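Local atomic coordinates of phage-like element PBSX protein XkdH (Bacillus subtilis, PDB entry 3F3B), a protein that is of unknown function but belongs to the defective prophage PBSX and to a family grouped with phage barrel proteins, which suggests a structural part in a phage-like particle. Residues His70-His75 against Ile88-His93; Ile13-Ala18 against Ser79-Val84; Gln58-Gln61 against Asp65-Val68. All coordinates share one frame; numbering follows the deposited sequence.

Interaction 1. Residues His70-His75 against Ile88-His93; sequences HSFLVH and IIWENH. With PO4 (phosphate ion), chain B.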
loop_
_atom_site.group_PDB
_atom_site.type_symbol
_atom_site.label_atom_id
_atom_site.label_comp_id
_atom_site.label_asym_id
_atom_site.label_seq_id
_atom_site.Cartn_x
_atom_site.Cartn_y
_atom_site.Cartn_z
ATOM N N HIS A 70 6.121 4.425 10.399
ATOM C CA HIS A 70 5.849 5.435 9.392
ATOM C C HIS A 70 6.044 4.839 8.007
ATOM O O HIS A 70 5.283 5.118 7.080
ATOM C CB HIS A 70 6.780 6.635 9.586
ATOM C CG HIS A 70 6.701 7.643 8.483
ATOM N ND1 HIS A 70 5.542 8.324 8.179
ATOM C CD2 HIS A 70 7.635 8.074 7.603
ATOM C CE1 HIS A 70 5.765 9.131 7.158
ATOM N NE2 HIS A 70 7.027 8.998 6.789
ATOM N N SER A 71 7.065 4.008 7.870
ATOM C CA SER A 71 7.337 3.386 6.591
ATOM C C SER A 71 8.347 2.257 6.744
ATOM O O SER A 71 8.983 2.104 7.788
ATOM C CB SER A 71 7.892 4.425 5.622
ATOM O OG SER A 71 9.210 4.802 5.987
ATOM N N PHE A 72 8.478 1.461 5.695
ATOM C CA PHE A 72 9.421 0.363 5.682
ATOM C C PHE A 72 9.559 -0.163 4.280
ATOM O O PHE A 72 8.679 0.017 3.440
ATOM C CB PHE A 72 8.986 -0.783 6.607
ATOM C CG PHE A 72 7.499 -0.970 6.707
ATOM C CD1 PHE A 72 6.780 -0.390 7.753
ATOM C CD2 PHE A 72 6.815 -1.739 5.774
ATOM C CE1 PHE A 72 5.404 -0.576 7.867
ATOM C CE2 PHE A 72 5.435 -1.931 5.879
ATOM C CZ PHE A 72 4.732 -1.348 6.928
ATOM N N LEU A 73 10.690 -0.794 4.022
ATOM C CA LEU A 73 10.934 -1.373 2.728
ATOM C C LEU A 73 10.337 -2.771 2.807
ATOM O O LEU A 73 10.801 -3.610 3.591
ATOM C CB LEU A 73 12.437 -1.444 2.468
ATOM C CG LEU A 73 12.860 -2.103 1.163
ATOM C CD1 LEU A 73 12.292 -1.321 0.002
ATOM C CD2 LEU A 73 14.381 -2.157 1.088
ATOM N N VAL A 74 9.296 -3.019 2.017
ATOM C CA VAL A 74 8.654 -4.325 2.016
ATOM C C VAL A 74 9.292 -5.264 1.007
ATOM O O VAL A 74 9.598 -4.857 -0.106
ATOM C CB VAL A 74 7.160 -4.231 1.667
ATOM C CG1 VAL A 74 6.508 -5.577 1.917
ATOM C CG2 VAL A 74 6.483 -3.141 2.495
ATOM N N HIS A 75 9.490 -6.519 1.404
ATOM C CA HIS A 75 10.063 -7.538 0.529
ATOM C C HIS A 75 8.956 -8.557 0.279
ATOM O O HIS A 75 8.430 -9.144 1.224
ATOM C CB HIS A 75 11.249 -8.217 1.205
ATOM C CG HIS A 75 12.328 -7.269 1.619
ATOM N ND1 HIS A 75 12.112 -6.244 2.513
ATOM C CD2 HIS A 75 13.634 -7.194 1.267
ATOM C CE1 HIS A 75 13.239 -5.578 2.697
ATOM N NE2 HIS A 75 14.177 -6.135 1.952
ATOM N N ILE A 88 -1.772 -1.666 1.149
ATOM C CA ILE A 88 -1.589 -2.925 1.846
ATOM C C ILE A 88 -2.062 -2.747 3.279
ATOM O O ILE A 88 -1.866 -1.691 3.887
ATOM C CB ILE A 88 -0.112 -3.405 1.846
ATOM C CG1 ILE A 88 0.731 -2.526 2.775
ATOM C CG2 ILE A 88 0.440 -3.394 0.422
ATOM C CD1 ILE A 88 2.128 -3.067 3.029
ATOM N N ILE A 89 -2.711 -3.781 3.800
ATOM C CA ILE A 89 -3.223 -3.768 5.159
ATOM C C ILE A 89 -2.411 -4.762 5.982
ATOM O O ILE A 89 -2.427 -5.965 5.709
ATOM C CB ILE A 89 -4.697 -4.209 5.206
ATOM C CG1 ILE A 89 -5.541 -3.385 4.222
ATOM C CG2 ILE A 89 -5.215 -4.096 6.633
ATOM C CD1 ILE A 89 -5.800 -1.962 4.634
ATOM N N TRP A 90 -1.689 -4.253 6.976
ATOM C CA TRP A 90 -0.889 -5.091 7.854
ATOM C C TRP A 90 -1.275 -4.740 9.280
ATOM O O TRP A 90 -1.133 -3.591 9.703
ATOM C CB TRP A 90 0.600 -4.834 7.642
ATOM C CG TRP A 90 1.458 -5.452 8.708
ATOM C CD1 TRP A 90 1.634 -6.786 8.954
ATOM C CD2 TRP A 90 2.229 -4.756 9.695
ATOM N NE1 TRP A 90 2.467 -6.964 10.036
ATOM C CE2 TRP A 90 2.845 -5.734 10.512
ATOM C CE3 TRP A 90 2.456 -3.399 9.972
ATOM C CZ2 TRP A 90 3.676 -5.399 11.589
ATOM C CZ3 TRP A 90 3.283 -3.064 11.043
ATOM C CH2 TRP A 90 3.882 -4.064 11.839
ATOM N N GLU A 91 -1.782 -5.731 10.008
ATOM C CA GLU A 91 -2.210 -5.545 11.391
ATOM C C GLU A 91 -3.167 -4.375 11.563
ATOM O O GLU A 91 -2.998 -3.532 12.443
ATOM C CB GLU A 91 -0.991 -5.376 12.299
ATOM C CG GLU A 91 -0.259 -6.684 12.559
ATOM C CD GLU A 91 0.973 -6.504 13.418
ATOM O OE1 GLU A 91 1.564 -7.531 13.827
ATOM O OE2 GLU A 91 1.355 -5.337 13.678
ATOM N N ASN A 92 -4.177 -4.332 10.704
ATOM C CA ASN A 92 -5.196 -3.292 10.744
ATOM C C ASN A 92 -4.775 -1.887 10.349
ATOM O O ASN A 92 -5.533 -0.940 10.548
ATOM C CB ASN A 92 -5.843 -3.239 12.128
ATOM C CG ASN A 92 -6.523 -4.532 12.494
ATOM O OD1 ASN A 92 -7.327 -5.061 11.724
ATOM N ND2 ASN A 92 -6.209 -5.053 13.679
ATOM N N HIS A 93 -3.580 -1.723 9.808
ATOM C CA HIS A 93 -3.185 -0.388 9.388
ATOM C C HIS A 93 -2.986 -0.336 7.885
ATOM O O HIS A 93 -2.595 -1.326 7.262
ATOM C CB HIS A 93 -1.916 0.072 10.106
ATOM C CG HIS A 93 -2.132 0.406 11.549
ATOM N ND1 HIS A 93 -2.019 -0.529 12.556
ATOM C CD2 HIS A 93 -2.472 1.570 12.151
ATOM C CE1 HIS A 93 -2.277 0.046 13.717
ATOM N NE2 HIS A 93 -2.554 1.318 13.500
HETATM P P PO4 B . 1.685 -10.351 11.302
HETATM O O1 PO4 B . 0.537 -9.734 12.022
HETATM O O2 PO4 B . 2.066 -11.622 11.969
HETATM O O3 PO4 B . 1.295 -10.625 9.898
HETATM O O4 PO4 B . 2.839 -9.419 11.324
#
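Trp90 NE1 gives its hydrogen to O4 of a bound phosphate over 2.8 Å, in a bond bent only to 165°. The oxygen lies at the rim of the indole, in its plane, where the N-H points. His9 ND1 and Arg10 N also bond the ion, which probably came from the crystallisation liquor, and Glu91 OE1 stands 3.0 Å from phosphate O1. The closeness of two acidic groups may favour protonation of one of them. The other carboxylate oxygen, Glu91 OE2, sits over one indole face, displaced toward the ring's rim.

On the inner side, Trp90 CE3 meets Phe72 CZ at 4.3 Å. The six-membered ring of Trp90 and the Phe72 ring have centroids 6.0 Å apart and planes 78° to one another, an oblique meeting. With its CG turned anti to the backbone N (chi1 168°), Trp90 brings its benzo ring toward Phe72 while its N-H reaches the phosphate. Beside this pair, Val74 CG2 and Ile88 CD1 touch lightly at 4.4 Å. No hydrogen bond joins the two segments, and even the nearest CA atoms, those of Val74 and Ile88, are 10.3 Å apart. Strands 66-77 and 87-90 thus face each other across the interior of a curled antiparallel sheet, consistent with a small phage-type barrel, and aromatic rings fill much of the space between. Phe52 stacks on Phe72 and meets Trp90 edge-to-face; Tyr95 adds a further ring against Phe72.

Past Trp90 the chain reverses through a type I' turn, the tip of the hairpin of strands 87-90 and 93-97. Trp90 N bonds His93 O, and His93 N returns to Trp90 O. Within the turn, His93 ND1 reaches Glu91 O in a weak bond of 3.2 Å.

Interaction 2. Residues Ile13-Ala18 against Ser79-Val84; sequences IYHEAA and SADIRV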
loop_
_atom_site.group_PDB
_atom_site.type_symbol
_atom_site.label_atom_id
_atom_site.label_comp_id
_atom_site.label_asym_id
_atom_site.label_seq_id
_atom_site.Cartn_x
_atom_site.Cartn_y
_atom_site.Cartn_z
ATOM N N ILE A 13 -3.503 -6.898 -0.046
ATOM C CA ILE A 13 -3.144 -5.882 -1.011
ATOM C C ILE A 13 -4.345 -5.481 -1.871
ATOM O O ILE A 13 -5.134 -6.327 -2.285
ATOM C CB ILE A 13 -2.001 -6.401 -1.912
ATOM C CG1 ILE A 13 -0.842 -6.900 -1.043
ATOM C CG2 ILE A 13 -1.500 -5.294 -2.809
ATOM C CD1 ILE A 13 0.276 -7.604 -1.818
ATOM N N TYR A 14 -4.468 -4.183 -2.127
ATOM C CA TYR A 14 -5.547 -3.622 -2.937
ATOM C C TYR A 14 -4.922 -2.790 -4.043
ATOM O O TYR A 14 -4.095 -1.912 -3.775
ATOM C CB TYR A 14 -6.438 -2.684 -2.110
ATOM C CG TYR A 14 -7.115 -3.310 -0.915
ATOM C CD1 TYR A 14 -8.505 -3.438 -0.866
ATOM C CD2 TYR A 14 -6.370 -3.750 0.179
ATOM C CE1 TYR A 14 -9.136 -3.986 0.249
ATOM C CE2 TYR A 14 -6.986 -4.303 1.295
ATOM C CZ TYR A 14 -8.368 -4.420 1.327
ATOM O OH TYR A 14 -8.975 -4.984 2.429
ATOM N N HIS A 15 -5.335 -3.039 -5.278
ATOM C CA HIS A 15 -4.807 -2.294 -6.405
ATOM C C HIS A 15 -5.711 -1.133 -6.796
ATOM O O HIS A 15 -6.935 -1.234 -6.718
ATOM C CB HIS A 15 -4.642 -3.213 -7.608
ATOM C CG HIS A 15 -3.772 -4.398 -7.349
ATOM N ND1 HIS A 15 -2.584 -4.310 -6.655
ATOM C CD2 HIS A 15 -3.888 -5.687 -7.737
ATOM C CE1 HIS A 15 -2.004 -5.495 -6.631
ATOM N NE2 HIS A 15 -2.773 -6.348 -7.281
ATOM N N GLU A 16 -5.106 -0.026 -7.210
ATOM C CA GLU A 16 -5.882 1.115 -7.659
ATOM C C GLU A 16 -6.597 0.624 -8.916
ATOM O O GLU A 16 -6.031 -0.141 -9.698
ATOM C CB GLU A 16 -4.959 2.292 -8.001
ATOM C CG GLU A 16 -4.277 2.926 -6.793
ATOM C CD GLU A 16 -5.193 3.871 -6.019
ATOM O OE1 GLU A 16 -6.404 3.573 -5.903
ATOM O OE2 GLU A 16 -4.700 4.907 -5.514
ATOM N N ALA A 17 -7.840 1.039 -9.109
ATOM C CA ALA A 17 -8.584 0.609 -10.283
ATOM C C ALA A 17 -9.411 1.745 -10.864
ATOM O O ALA A 17 -9.863 2.632 -10.139
ATOM C CB ALA A 17 -9.491 -0.576 -9.928
ATOM N N ALA A 18 -9.587 1.724 -12.181
ATOM C CA ALA A 18 -10.379 2.744 -12.851
ATOM C C ALA A 18 -11.839 2.391 -12.604
ATOM O O ALA A 18 -12.258 1.257 -12.852
ATOM C CB ALA A 18 -10.083 2.753 -14.340
ATOM N N SER A 79 6.431 -13.983 -7.163
ATOM C CA SER A 79 5.152 -14.416 -7.714
ATOM C C SER A 79 4.013 -13.460 -7.369
ATOM O O SER A 79 2.940 -13.518 -7.973
ATOM C CB SER A 79 4.807 -15.813 -7.197
ATOM O OG SER A 79 4.681 -15.799 -5.783
ATOM N N ALA A 80 4.239 -12.588 -6.395
ATOM C CA ALA A 80 3.217 -11.631 -5.983
ATOM C C ALA A 80 3.014 -10.492 -6.995
ATOM O O ALA A 80 3.962 -10.041 -7.631
ATOM C CB ALA A 80 3.577 -11.055 -4.618
ATOM N N ASP A 81 1.767 -10.039 -7.129
ATOM C CA ASP A 81 1.399 -8.945 -8.040
ATOM C C ASP A 81 1.533 -7.639 -7.256
ATOM O O ASP A 81 0.629 -7.256 -6.512
ATOM C CB ASP A 81 -0.053 -9.117 -8.502
ATOM C CG ASP A 81 -0.461 -8.125 -9.593
ATOM O OD1 ASP A 81 -0.072 -6.938 -9.537
ATOM O OD2 ASP A 81 -1.203 -8.536 -10.510
ATOM N N ILE A 82 2.663 -6.962 -7.423
ATOM C CA ILE A 82 2.927 -5.713 -6.714
ATOM C C ILE A 82 2.867 -4.527 -7.664
ATOM O O ILE A 82 3.507 -4.533 -8.714
ATOM C CB ILE A 82 4.325 -5.737 -6.057
ATOM C CG1 ILE A 82 4.474 -6.988 -5.175
ATOM C CG2 ILE A 82 4.548 -4.462 -5.271
ATOM C CD1 ILE A 82 3.453 -7.115 -4.067
ATOM N N ARG A 83 2.098 -3.512 -7.288
ATOM C CA ARG A 83 1.945 -2.312 -8.106
ATOM C C ARG A 83 2.080 -1.080 -7.223
ATOM O O ARG A 83 1.669 -1.095 -6.073
ATOM C CB ARG A 83 0.567 -2.295 -8.770
ATOM C CG ARG A 83 0.233 -3.544 -9.545
ATOM C CD ARG A 83 -1.210 -3.513 -10.020
ATOM N NE ARG A 83 -1.649 -4.834 -10.454
ATOM C CZ ARG A 83 -2.880 -5.121 -10.859
ATOM N NH1 ARG A 83 -3.810 -4.176 -10.893
ATOM N NH2 ARG A 83 -3.188 -6.364 -11.212
ATOM N N VAL A 84 2.654 -0.008 -7.749
ATOM C CA VAL A 84 2.785 1.187 -6.934
ATOM C C VAL A 84 1.391 1.776 -6.720
ATOM O O VAL A 84 0.496 1.620 -7.556
ATOM C CB VAL A 84 3.741 2.220 -7.578
ATOM C CG1 VAL A 84 3.648 3.546 -6.856
ATOM C CG2 VAL A 84 5.173 1.704 -7.495
HETATM O O HOH W 1 -2.267 -0.246 -7.429
HETATM O O HOH W 2 -3.191 -0.852 -10.077
#
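The guanidinium of Arg83 lies flat on one face of the His15 imidazole, centres 3.7 Å apart and planes only 14° from parallel. Arg83 CZ is 3.3 Å from His15 CD2, while Arg83 CD completes the overlap with a CH-pi contact, 3.8 Å from the centroid of the His15 ring. At the edge of the imidazole, near its plane, Asp81 O approaches His15 CE1 to 3.2 Å. The guanidinium has Asp81 OD2 and one water in its own plane at its edge.

Asp81 holds Arg83 side-on through two nitrogens: NE of Arg83 bonds Asp81 OD1 at 2.8 Å and NH2 of Arg83 bonds Asp81 OD2 at 3.0 Å. Both oxygens are met on their syn sides, though well out of the carboxylate plane. This paired grip fixes the rotation of the guanidinium and so sets the plate that rests on His15. The imidazole is steadied from another direction, since ND1 bonds Asp86 OD1; Asp86 OD2 in turn takes the hydrogen of Arg83 N. A carboxylate at ND1 would probably polarise the ring.

Deeper in, Ile13 CD1 and Ile82 CD1 meet at 3.9 Å, their side chains crossing at about a right angle, with Phe76 of strand 66-77 against both. Segment 13-18 belongs to the long strand 9-19, interrupted at His15 and Glu16, and segment 79-84 lies in the loop between strands 66-77 and 87-90. Glu45 of strand 45-46 touches His15, Ile13 and Ala80, and accepts a bond from Asp81 N, tying the loop to a short strand beside it.

Interaction 3. Residues Gln58-Gln61 against Asp65-Val68; sequences QLIQ and DQTV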
loop_
_atom_site.group_PDB
_atom_site.type_symbol
_atom_site.label_atom_id
_atom_site.label_comp_id
_atom_site.label_asym_id
_atom_site.label_seq_id
_atom_site.Cartn_x
_atom_site.Cartn_y
_atom_site.Cartn_z
ATOM N N GLN A 58 7.319 6.757 14.158
ATOM C CA GLN A 58 7.041 8.175 14.340
ATOM C C GLN A 58 6.050 8.364 15.479
ATOM O O GLN A 58 5.208 7.502 15.732
ATOM C CB GLN A 58 6.491 8.788 13.047
ATOM C CG GLN A 58 4.975 8.822 12.935
ATOM C CD GLN A 58 4.509 9.345 11.581
ATOM O OE1 GLN A 58 4.549 8.630 10.577
ATOM N NE2 GLN A 58 4.078 10.602 11.549
ATOM N N LEU A 59 6.164 9.481 16.184
ATOM C CA LEU A 59 5.265 9.752 17.295
ATOM C C LEU A 59 4.068 10.480 16.705
ATOM O O LEU A 59 4.226 11.526 16.080
ATOM C CB LEU A 59 5.961 10.628 18.338
ATOM C CG LEU A 59 5.309 10.691 19.721
ATOM C CD1 LEU A 59 5.380 9.322 20.375
ATOM C CD2 LEU A 59 6.022 11.721 20.583
ATOM N N ILE A 60 2.874 9.923 16.890
ATOM C CA ILE A 60 1.676 10.541 16.338
ATOM C C ILE A 60 0.765 11.137 17.401
ATOM O O ILE A 60 -0.278 11.702 17.081
ATOM C CB ILE A 60 0.862 9.531 15.491
ATOM C CG1 ILE A 60 0.161 8.515 16.397
ATOM C CG2 ILE A 60 1.789 8.808 14.517
ATOM C CD1 ILE A 60 -0.722 7.525 15.645
ATOM N N GLN A 61 1.156 11.014 18.663
ATOM C CA GLN A 61 0.360 11.561 19.753
ATOM C C GLN A 61 1.205 11.695 21.016
ATOM O O GLN A 61 2.190 10.973 21.190
ATOM C CB GLN A 61 -0.843 10.656 20.040
ATOM C CG GLN A 61 -1.770 11.185 21.133
ATOM C CD GLN A 61 -2.797 10.162 21.585
ATOM O OE1 GLN A 61 -3.542 9.603 20.772
ATOM N NE2 GLN A 61 -2.847 9.915 22.889
ATOM N N ASP A 65 1.866 9.165 24.954
ATOM C CA ASP A 65 2.624 9.012 23.721
ATOM C C ASP A 65 2.090 7.890 22.852
ATOM O O ASP A 65 1.509 6.932 23.346
ATOM C CB ASP A 65 4.089 8.729 24.036
ATOM C CG ASP A 65 4.840 9.962 24.456
ATOM O OD1 ASP A 65 6.025 9.830 24.825
ATOM O OD2 ASP A 65 4.246 11.061 24.413
ATOM N N GLN A 66 2.303 8.015 21.550
ATOM C CA GLN A 66 1.862 7.000 20.606
ATOM C C GLN A 66 2.852 6.916 19.462
ATOM O O GLN A 66 3.132 7.912 18.790
ATOM C CB GLN A 66 0.481 7.336 20.046
ATOM C CG GLN A 66 -0.634 7.270 21.054
ATOM C CD GLN A 66 -1.825 6.511 20.519
ATOM O OE1 GLN A 66 -2.296 6.771 19.406
ATOM N NE2 GLN A 66 -2.329 5.569 21.310
ATOM N N THR A 67 3.386 5.727 19.238
ATOM C CA THR A 67 4.340 5.549 18.170
ATOM C C THR A 67 3.910 4.441 17.240
ATOM O O THR A 67 3.536 3.361 17.683
ATOM C CB THR A 67 5.735 5.252 18.729
ATOM O OG1 THR A 67 6.242 6.438 19.361
ATOM C CG2 THR A 67 6.684 4.823 17.612
ATOM N N VAL A 68 3.956 4.729 15.944
ATOM C CA VAL A 68 3.573 3.766 14.920
ATOM C C VAL A 68 4.678 3.692 13.868
ATOM O O VAL A 68 5.625 4.489 13.887
ATOM C CB VAL A 68 2.277 4.196 14.212
ATOM C CG1 VAL A 68 1.169 4.408 15.223
ATOM C CG2 VAL A 68 2.523 5.473 13.423
#
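The side chain of Gln66 crosses that of Gln61 obliquely and touches Ile60 with its CB. That CB lies 3.6 Å from Gln61 CB and nearly as close to Ile60 CG1. One atom further out, Gln66 CG approaches Gln61 CB to 3.5 Å and also touches Gln61 CD. The chain then bends at chi2 (-133°), which lays the Gln66 amide against that of Gln61, stacked with planes 18° apart. Gln66 CD therefore sits near Gln61 OE1. At the tip, Gln66 OE1 as modelled is 3.4 Å from Gln61 OE1. As two acceptors these cannot bond each other. Gln61 turns its NE2 elsewhere, to a weak bond with Pro64 O.

Ile60 continues the same surface: its CG2 rests on Val68 CG2 at 3.6 Å, and its CD1 on Val68 CG1. With chi1 at 73°, Ile60 keeps CG1 near Gln66 CB while CG2 reaches Val68. On the other face of the ribbon, Leu59 CD1 lies by Thr67 OG1, the two side chains crossing at about a right angle.

Backbone bonds tie the segments together. Gln58 and Val68 form a hydrogen-bonded pair, with Gln58 N to Val68 O at 2.8 Å and Val68 N to Gln58 O at 3.0 Å. Leu59 and Thr67 follow as a non-hydrogen-bonded pair, their CA atoms only 4.4 Å apart. Beyond them Ile60 N bonds Gln66 O at 2.8 Å, and Gln66 N also donates to Gln61 O, in a bent bond. Thr67 CA adds a CA-H...O contact to Gln58 O. Just three residues separate the segments, and the whole is the twisted outer end of the antiparallel beta hairpin of strands 48-61 and 66-77, standing out from the body of the fold.

All three interactions reach one curled antiparallel sheet, interaction 2 through strand 9-19 alone, its other segment being a loop. Interaction 1 spans the interior, about 7 Å from the centre of the chain. The centres of interactions 1 and 2 lie about 14 Å apart, and Ile13 touches Ile88 and Tyr14 touches Ile89 on neighbouring strands. Interaction 3 lies about 16 Å from interaction 1, centre to centre, further out along their shared strand 66-77. The centres of interactions 2 and 3 lie about 28 Å apart, nearest atoms about 18 Å. In sequence, interaction 3 closes before interaction 1 opens and is nested within interaction 2, whose segments alternate with those of interaction 1. Long strands thus connect a compact core to a projecting hairpin.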